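Local structure of beta-N-acetylhexosaminidase (Beutenbergia cavernae, 5BU9) at residues A[189-194]-A[204-209]; A[230-235]-A[243-248]; A[133-138]-A[215-220]. The protein probably hydrolyses terminal non-reducing N-acetyl-D-hexosamine residues of N-acetyl-beta-D-hexosaminides, as a family 3 glycoside hydrolase. One frame throughout, in Å; residues are numbered along the deposited sequence.

Interaction 1 (A[189-194]-A[204-209]); sequences LGRVTE and DDVTTA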
loop_
_atom_site.group_PDB
_atom_site.type_symbol
_atom_site.label_atom_id
_atom_site.label_comp_id
_atom_site.label_asym_id
_atom_site.label_seq_id
_atom_site.Cartn_x
_atom_site.Cartn_y
_atom_site.Cartn_z
ATOM N N LEU A 189 -1.687 -12.477 4.010
ATOM C CA LEU A 189 -0.520 -13.079 3.367
ATOM C C LEU A 189 0.261 -13.950 4.342
ATOM O O LEU A 189 1.336 -14.448 4.010
ATOM C CB LEU A 189 0.378 -11.976 2.812
ATOM C CG LEU A 189 1.185 -12.143 1.537
ATOM C CD1 LEU A 189 0.407 -12.896 0.469
ATOM C CD2 LEU A 189 1.572 -10.758 1.031
ATOM N N GLY A 190 -0.279 -14.135 5.543
ATOM C CA GLY A 190 0.430 -14.870 6.566
ATOM C C GLY A 190 0.355 -16.375 6.450
ATOM O O GLY A 190 0.868 -17.075 7.313
ATOM N N ARG A 191 -0.280 -16.894 5.400
ATOM C CA ARG A 191 -0.436 -18.342 5.295
ATOM C C ARG A 191 0.042 -18.928 3.952
ATOM O O ARG A 191 -0.017 -20.144 3.758
ATOM C CB ARG A 191 -1.896 -18.722 5.559
ATOM C CG ARG A 191 -2.438 -18.094 6.868
ATOM C CD ARG A 191 -3.759 -18.775 7.287
ATOM N NE ARG A 191 -3.498 -20.162 7.653
ATOM C CZ ARG A 191 -4.393 -21.007 8.144
ATOM N NH1 ARG A 191 -5.662 -20.627 8.338
ATOM N NH2 ARG A 191 -4.004 -22.244 8.441
ATOM N N VAL A 192 0.549 -18.100 3.039
ATOM C CA VAL A 192 1.165 -18.652 1.823
ATOM C C VAL A 192 2.489 -19.319 2.191
ATOM O O VAL A 192 3.126 -18.945 3.173
ATOM C CB VAL A 192 1.404 -17.583 0.748
ATOM C CG1 VAL A 192 0.075 -17.094 0.142
ATOM C CG2 VAL A 192 2.219 -16.425 1.338
ATOM N N THR A 193 2.897 -20.304 1.400
ATOM C CA THR A 193 4.161 -20.986 1.609
ATOM C C THR A 193 5.224 -20.585 0.563
ATOM O O THR A 193 6.325 -21.129 0.560
ATOM C CB THR A 193 3.962 -22.478 1.559
ATOM O OG1 THR A 193 3.207 -22.779 0.371
ATOM C CG2 THR A 193 3.198 -22.972 2.807
ATOM N N GLU A 194 4.877 -19.653 -0.326
ATOM C CA GLU A 194 5.834 -19.075 -1.274
ATOM C C GLU A 194 5.745 -17.579 -1.283
ATOM O O GLU A 194 4.789 -17.019 -0.766
ATOM C CB GLU A 194 5.605 -19.597 -2.687
ATOM C CG GLU A 194 6.140 -21.032 -2.880
ATOM C CD GLU A 194 5.032 -22.025 -2.705
ATOM O OE1 GLU A 194 5.304 -23.131 -2.168
ATOM O OE2 GLU A 194 3.882 -21.669 -3.088
ATOM N N ASP A 204 -2.713 -19.569 -2.016
ATOM C CA ASP A 204 -3.078 -19.818 -0.620
ATOM C C ASP A 204 -4.272 -20.777 -0.669
ATOM O O ASP A 204 -5.314 -20.445 -1.246
ATOM C CB ASP A 204 -3.426 -18.500 0.090
ATOM C CG ASP A 204 -4.054 -18.696 1.474
ATOM O OD1 ASP A 204 -4.928 -19.565 1.645
ATOM O OD2 ASP A 204 -3.703 -17.935 2.406
ATOM N N ASP A 205 -4.130 -21.953 -0.058
ATOM C CA ASP A 205 -5.190 -22.963 -0.072
ATOM C C ASP A 205 -5.977 -23.097 1.246
ATOM O O ASP A 205 -6.726 -24.051 1.389
ATOM C CB ASP A 205 -4.610 -24.343 -0.449
ATOM C CG ASP A 205 -3.628 -24.894 0.574
ATOM O OD1 ASP A 205 -3.160 -24.134 1.454
ATOM O OD2 ASP A 205 -3.314 -26.105 0.484
ATOM N N VAL A 206 -5.804 -22.173 2.195
ATOM C CA VAL A 206 -6.409 -22.335 3.534
ATOM C C VAL A 206 -7.178 -21.112 4.017
ATOM O O VAL A 206 -8.085 -21.254 4.826
ATOM C CB VAL A 206 -5.342 -22.690 4.580
ATOM C CG1 VAL A 206 -4.868 -24.116 4.387
ATOM C CG2 VAL A 206 -4.175 -21.708 4.471
ATOM N N THR A 207 -6.809 -19.917 3.544
ATOM C CA THR A 207 -7.463 -18.678 3.987
ATOM C C THR A 207 -8.836 -18.544 3.344
ATOM O O THR A 207 -8.920 -18.423 2.112
ATOM C CB THR A 207 -6.587 -17.414 3.646
ATOM O OG1 THR A 207 -5.298 -17.512 4.274
ATOM C CG2 THR A 207 -7.284 -16.116 4.056
ATOM N N THR A 208 -9.892 -18.576 4.173
ATOM C CA THR A 208 -11.284 -18.303 3.762
ATOM C C THR A 208 -11.694 -16.880 4.148
ATOM O O THR A 208 -10.922 -16.168 4.785
ATOM C CB THR A 208 -12.298 -19.259 4.416
ATOM O OG1 THR A 208 -12.485 -18.871 5.780
ATOM C CG2 THR A 208 -11.798 -20.715 4.369
ATOM N N ALA A 209 -12.906 -16.475 3.765
ATOM C CA ALA A 209 -13.455 -15.164 4.133
ATOM C C ALA A 209 -13.694 -15.065 5.649
ATOM O O ALA A 209 -13.812 -13.977 6.186
ATOM C CB ALA A 209 -14.769 -14.886 3.358
HETATM O O HOH W 1 -1.736 -16.075 3.163
HETATM O O HOH W 2 -1.268 -21.999 1.548
#
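The guanidinium of R191 has V206 CG2 over one face, 3.6 Å above the plane and displaced toward the rim; its NH1 reaches past the contact to a salt bridge with D211. The other flat group, the carboxylate of D204, sits at the heart of an Asx turn and Asx motif in the long excursion between strand 180-186 and helix 212-222 of this TIM-barrel domain. D204 OD1 takes two backbone donors: V206 N comes nearly straight down the C-O bond, while T207 N, at 2.7 Å, uses the syn lone pair in an almost linear bond (171°). OD2 receives T207 OG1, modelled so short that its length is doubtful, and a proton of a water that also accepts from R191 N. Both oxygens of this buried acid are thereby engaged, and the turn is held closed beneath the arginine.

R191 CD passes 3.6 Å from T207 OG1, and beyond it the bend about CG-CD (chi3 66°) swings the guanidinium against V206. A second water donates to R191 O and to D205 OD1, bridging the loops again. Farther along, V192 CG1 packs at 3.8 Å on D204 CB, the two side chains crossing at about a right angle.

Interaction 2 (A[230-235]-A[243-248]); sequences TSTAVY and PAAFSR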
loop_
_atom_site.group_PDB
_atom_site.type_symbol
_atom_site.label_atom_id
_atom_site.label_comp_id
_atom_site.label_asym_id
_atom_site.label_seq_id
_atom_site.Cartn_x
_atom_site.Cartn_y
_atom_site.Cartn_z
ATOM N N THR A 230 -4.039 -4.710 -0.996
ATOM C CA THR A 230 -4.380 -6.072 -1.394
ATOM C C THR A 230 -3.121 -6.885 -1.761
ATOM O O THR A 230 -2.132 -6.335 -2.272
ATOM C CB THR A 230 -5.332 -6.068 -2.601
ATOM O OG1 THR A 230 -4.724 -5.285 -3.634
ATOM C CG2 THR A 230 -6.743 -5.476 -2.233
ATOM N N SER A 231 -3.197 -8.184 -1.463
ATOM C CA SER A 231 -2.290 -9.257 -1.864
ATOM C C SER A 231 -2.400 -9.627 -3.348
ATOM O O SER A 231 -3.468 -9.462 -3.934
ATOM C CB SER A 231 -2.638 -10.488 -1.026
ATOM O OG SER A 231 -1.984 -11.653 -1.435
ATOM N N THR A 232 -1.331 -10.178 -3.941
ATOM C CA THR A 232 -1.451 -10.696 -5.306
ATOM C C THR A 232 -1.515 -12.222 -5.330
ATOM O O THR A 232 -1.580 -12.813 -6.389
ATOM C CB THR A 232 -0.309 -10.263 -6.222
ATOM O OG1 THR A 232 0.919 -10.648 -5.635
ATOM C CG2 THR A 232 -0.322 -8.750 -6.461
ATOM N N ALA A 233 -1.519 -12.853 -4.165
ATOM C CA ALA A 233 -1.672 -14.303 -4.067
ATOM C C ALA A 233 -3.021 -14.750 -4.628
ATOM O O ALA A 233 -3.965 -13.967 -4.674
ATOM C CB ALA A 233 -1.530 -14.750 -2.605
ATOM N N VAL A 234 -3.113 -16.005 -5.057
ATOM C CA VAL A 234 -4.398 -16.556 -5.488
ATOM C C VAL A 234 -4.998 -17.295 -4.306
ATOM O O VAL A 234 -4.330 -18.136 -3.711
ATOM C CB VAL A 234 -4.248 -17.481 -6.694
ATOM C CG1 VAL A 234 -5.580 -18.045 -7.018
ATOM C CG2 VAL A 234 -3.709 -16.703 -7.911
ATOM N N TYR A 235 -6.232 -16.957 -3.935
ATOM C CA TYR A 235 -6.867 -17.538 -2.735
ATOM C C TYR A 235 -7.905 -18.588 -3.136
ATOM O O TYR A 235 -9.036 -18.245 -3.431
ATOM C CB TYR A 235 -7.527 -16.436 -1.857
ATOM C CG TYR A 235 -6.469 -15.568 -1.217
ATOM C CD1 TYR A 235 -5.843 -14.550 -1.941
ATOM C CD2 TYR A 235 -6.023 -15.826 0.086
ATOM C CE1 TYR A 235 -4.793 -13.788 -1.375
ATOM C CE2 TYR A 235 -4.979 -15.069 0.664
ATOM C CZ TYR A 235 -4.382 -14.047 -0.072
ATOM O OH TYR A 235 -3.395 -13.293 0.492
ATOM N N PRO A 243 -5.316 -13.622 -9.151
ATOM C CA PRO A 243 -4.642 -12.911 -8.063
ATOM C C PRO A 243 -5.612 -12.004 -7.294
ATOM O O PRO A 243 -6.362 -11.276 -7.962
ATOM C CB PRO A 243 -3.590 -12.072 -8.802
ATOM C CG PRO A 243 -3.262 -12.885 -10.007
ATOM C CD PRO A 243 -4.600 -13.493 -10.434
ATOM N N ALA A 244 -5.575 -11.994 -5.956
ATOM C CA ALA A 244 -6.581 -11.245 -5.163
ATOM C C ALA A 244 -6.700 -9.813 -5.642
ATOM O O ALA A 244 -7.795 -9.309 -5.759
ATOM C CB ALA A 244 -6.239 -11.271 -3.646
ATOM N N ALA A 245 -5.557 -9.174 -5.937
ATOM C CA ALA A 245 -5.519 -7.770 -6.345
ATOM C C ALA A 245 -6.305 -7.507 -7.640
ATOM O O ALA A 245 -6.695 -6.363 -7.910
ATOM C CB ALA A 245 -4.070 -7.281 -6.505
ATOM N N PHE A 246 -6.539 -8.565 -8.409
ATOM C CA PHE A 246 -7.262 -8.497 -9.677
ATOM C C PHE A 246 -8.651 -9.098 -9.540
ATOM O O PHE A 246 -9.344 -9.270 -10.530
ATOM C CB PHE A 246 -6.537 -9.271 -10.805
ATOM C CG PHE A 246 -5.109 -8.792 -11.097
ATOM C CD1 PHE A 246 -4.659 -7.556 -10.662
ATOM C CD2 PHE A 246 -4.247 -9.584 -11.851
ATOM C CE1 PHE A 246 -3.365 -7.131 -10.938
ATOM C CE2 PHE A 246 -2.936 -9.168 -12.119
ATOM C CZ PHE A 246 -2.502 -7.945 -11.662
ATOM N N SER A 247 -9.051 -9.458 -8.325
ATOM C CA SER A 247 -10.345 -10.119 -8.160
ATOM C C SER A 247 -11.461 -9.136 -7.803
ATOM O O SER A 247 -11.474 -8.569 -6.702
ATOM C CB SER A 247 -10.241 -11.199 -7.087
ATOM O OG SER A 247 -11.518 -11.671 -6.741
ATOM N N ARG A 248 -12.405 -8.927 -8.720
ATOM C CA ARG A 248 -13.577 -8.136 -8.365
ATOM C C ARG A 248 -14.225 -8.684 -7.073
ATOM O O ARG A 248 -14.598 -7.917 -6.178
ATOM C CB ARG A 248 -14.596 -8.118 -9.499
ATOM C CG ARG A 248 -15.783 -7.156 -9.271
ATOM C CD ARG A 248 -15.335 -5.691 -9.344
ATOM N NE ARG A 248 -16.408 -4.776 -8.986
ATOM C CZ ARG A 248 -16.346 -3.452 -9.085
ATOM N NH1 ARG A 248 -15.268 -2.868 -9.566
ATOM N NH2 ARG A 248 -17.373 -2.697 -8.710
HETATM O O HOH W 3 -6.391 -4.572 -5.582
#
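A244 N donates to A233 O at 2.9 Å (159°), the one direct hydrogen bond firmly placed between these two pieces of chain. The donor lies tilted 27° out of the carbonyl plane. A water adds an indirect link: it donates to A245 O and lies 2.7 Å from T230 OG1, which also has a weak bond to V266 O.

Polar bonds inside 230-235 shape the surface that meets the other segment. S231 OG closes an ST turn by accepting from A233 N, and gives its own proton to Y235 OH at 2.9 Å, meeting the tyrosine in the ring plane. Y235 OH is bonded in addition to G188 O, so the phenol is fixed at its far end. T232 O is taken by Q275 NE2, and P243 CB presses against that same oxygen.

The remaining contacts are close packing by small groups. A244 CB nestles against S231 O at 3.3 Å and touches Y235 CE1 at 3.7 Å, its approach to the ring being oblique. A245 CB sits between T230 OG1 and T232 CG2, 4.0 Å from the latter. V234 points CG2 opposite its own carbonyl carbon, with CG1 anti to N (chi1 177°), and this branch leans on the proline ring, 4.2 Å from P243 CD.

Residues 244-246 form a 3-10 turn, closed by F246 N to P243 O and S247 N to A244 O. S247 then serves as N-cap, its OG bonded to I250 N. The whole is a beta-alpha connection of a TIM barrel: the chain leaves strand 227-230, loops out through 234-235, and folds back over its own exit before entering helix 248-258.

Interaction 3 (A[133-138]-A[215-220]); sequences VMDVVA and QAFAAG
M134, a selenomethionine, carries most of the loop's share of this contact, laying its side chain along helix 212-222. Its CB rests 3.7 Å from F217 CE1, SE passes 3.8 Å from G220 CA, and a bend at the last torsion (chi3 80°) turns CE onto A216 O at 3.4 Å. A CB on G220 would run into the selenium, so the bare backbone there gives the chain its room. The carbonyl of M134 is used too: its O stands 4.0 Å above one face of the F217 ring, displaced toward the rim, and A216 CB touches the same oxygen. Beyond it, V136 CG2 meets A216 CB at 3.9 Å.

D135 OD1 approaches the F217 ring in its plane, 3.8 Å from CZ, with carboxylate and ring turned 77° to each other. That carboxylate is positioned from outside, OD1 by L189 N and OD2 by H185 ND1. F217 in turn packs edge-to-face with F186 and against I183, while A167 and N168 of helix 160-176 back M134.

Were F217 an alanine, a gap would probably open beside M134 CB and the F186 ring would lose its aromatic mate.

Chemically, the join between loop and helix is a buried apolar one, while the acid at the ring edge, where the slightly positive C-H groups are likely to suit an oxygen, spends its hydrogen bonds on L189 of the neighbouring loop and on H185 of strand 180-186.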
loop_
_atom_site.group_PDB
_atom_site.type_symbol
_atom_site.label_atom_id
_atom_site.label_comp_id
_atom_site.label_asym_id
_atom_site.label_seq_id
_atom_site.Cartn_x
_atom_site.Cartn_y
_atom_site.Cartn_z
ATOM N N VAL A 133 1.072 -4.225 9.081
ATOM C CA VAL A 133 0.713 -5.581 8.664
ATOM C C VAL A 133 -0.370 -6.166 9.564
ATOM O O VAL A 133 -0.166 -6.345 10.758
ATOM C CB VAL A 133 1.952 -6.487 8.673
ATOM C CG1 VAL A 133 1.567 -7.923 8.532
ATOM C CG2 VAL A 133 2.913 -6.081 7.574
HETATM N N MSE A 134 -1.523 -6.483 9.001
HETATM C CA MSE A 134 -2.563 -7.130 9.791
HETATM C C MSE A 134 -2.795 -8.567 9.341
HETATM O O MSE A 134 -3.822 -9.166 9.659
HETATM C CB MSE A 134 -3.854 -6.326 9.725
HETATM C CG MSE A 134 -3.656 -4.918 10.253
HETATM SE SE MSE A 134 -5.320 -4.037 10.720
HETATM C CE MSE A 134 -5.591 -4.878 12.468
ATOM N N ASP A 135 -1.823 -9.101 8.605
ATOM C CA ASP A 135 -1.812 -10.491 8.227
ATOM C C ASP A 135 -1.745 -11.287 9.512
ATOM O O ASP A 135 -1.098 -10.857 10.453
ATOM C CB ASP A 135 -0.598 -10.832 7.340
ATOM C CG ASP A 135 -0.634 -10.147 5.991
ATOM O OD1 ASP A 135 -1.697 -10.173 5.312
ATOM O OD2 ASP A 135 0.424 -9.592 5.615
ATOM N N VAL A 136 -2.398 -12.439 9.564
ATOM C CA VAL A 136 -2.292 -13.290 10.739
ATOM C C VAL A 136 -1.544 -14.562 10.383
ATOM O O VAL A 136 -1.932 -15.248 9.452
ATOM C CB VAL A 136 -3.679 -13.606 11.317
ATOM C CG1 VAL A 136 -3.546 -14.531 12.472
ATOM C CG2 VAL A 136 -4.347 -12.338 11.779
ATOM N N VAL A 137 -0.480 -14.873 11.118
ATOM C CA VAL A 137 0.277 -16.100 10.902
ATOM C C VAL A 137 -0.377 -17.156 11.811
ATOM O O VAL A 137 -0.888 -16.820 12.865
ATOM C CB VAL A 137 1.791 -15.876 11.168
ATOM C CG1 VAL A 137 2.583 -17.160 11.110
ATOM C CG2 VAL A 137 2.360 -14.931 10.138
ATOM N N ALA A 138 -0.386 -18.423 11.396
ATOM C CA ALA A 138 -1.210 -19.441 12.071
ATOM C C ALA A 138 -0.760 -19.733 13.488
ATOM O O ALA A 138 -1.590 -19.944 14.364
ATOM C CB ALA A 138 -1.215 -20.740 11.269
ATOM N N GLN A 215 -10.867 -11.405 9.779
ATOM C CA GLN A 215 -11.379 -10.791 11.005
ATOM C C GLN A 215 -10.449 -9.654 11.487
ATOM O O GLN A 215 -10.895 -8.626 11.964
ATOM C CB GLN A 215 -11.536 -11.838 12.096
ATOM C CG GLN A 215 -12.664 -12.840 11.879
ATOM C CD GLN A 215 -12.435 -14.104 12.706
ATOM O OE1 GLN A 215 -11.909 -14.041 13.825
ATOM N NE2 GLN A 215 -12.796 -15.259 12.146
ATOM N N ALA A 216 -9.145 -9.831 11.350
ATOM C CA ALA A 216 -8.216 -8.763 11.724
ATOM C C ALA A 216 -8.446 -7.530 10.864
ATOM O O ALA A 216 -8.437 -6.435 11.384
ATOM C CB ALA A 216 -6.759 -9.228 11.596
ATOM N N PHE A 217 -8.624 -7.721 9.544
ATOM C CA PHE A 217 -8.763 -6.575 8.637
ATOM C C PHE A 217 -10.045 -5.855 8.961
ATOM O O PHE A 217 -10.056 -4.630 8.969
ATOM C CB PHE A 217 -8.710 -6.991 7.156
ATOM C CG PHE A 217 -7.323 -7.337 6.694
ATOM C CD1 PHE A 217 -6.353 -6.355 6.598
ATOM C CD2 PHE A 217 -6.967 -8.638 6.436
ATOM C CE1 PHE A 217 -5.051 -6.642 6.201
ATOM C CE2 PHE A 217 -5.656 -8.954 6.031
ATOM C CZ PHE A 217 -4.699 -7.945 5.921
ATOM N N ALA A 218 -11.112 -6.612 9.246
ATOM C CA ALA A 218 -12.396 -6.014 9.629
ATOM C C ALA A 218 -12.189 -5.093 10.822
ATOM O O ALA A 218 -12.643 -3.949 10.792
ATOM C CB ALA A 218 -13.451 -7.088 9.934
ATOM N N ALA A 219 -11.461 -5.560 11.844
ATOM C CA ALA A 219 -11.200 -4.730 13.022
ATOM C C ALA A 219 -10.365 -3.479 12.674
ATOM O O ALA A 219 -10.511 -2.443 13.314
ATOM C CB ALA A 219 -10.508 -5.537 14.100
ATOM N N GLY A 220 -9.509 -3.576 11.661
ATOM C CA GLY A 220 -8.758 -2.425 11.185
ATOM C C GLY A 220 -9.669 -1.406 10.511
ATOM O O GLY A 220 -9.550 -0.196 10.717
#

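In the fold
Interaction 1 is the middle piece. D135 OD1 of interaction 3 meets L189 N at 2.6 Å, a probable hydrogen bond, and the centres of these two contacts lie about 12 Å apart. Toward interaction 2, D204 N approaches V234 O at 2.7 Å where strands 203-204 and 234-235 pair, and L189 CD1 packs on S231 OG, with about 11 Å between centres. Interactions 2 and 3 do not touch; their nearest atoms are about 6 Å apart. K184 to G188 form the KHFPG signature of family 3 hexosaminidases, whose lysine and histidine bind the sugar in relatives, so D135, bonded to H185, probably places this cluster beside the active site.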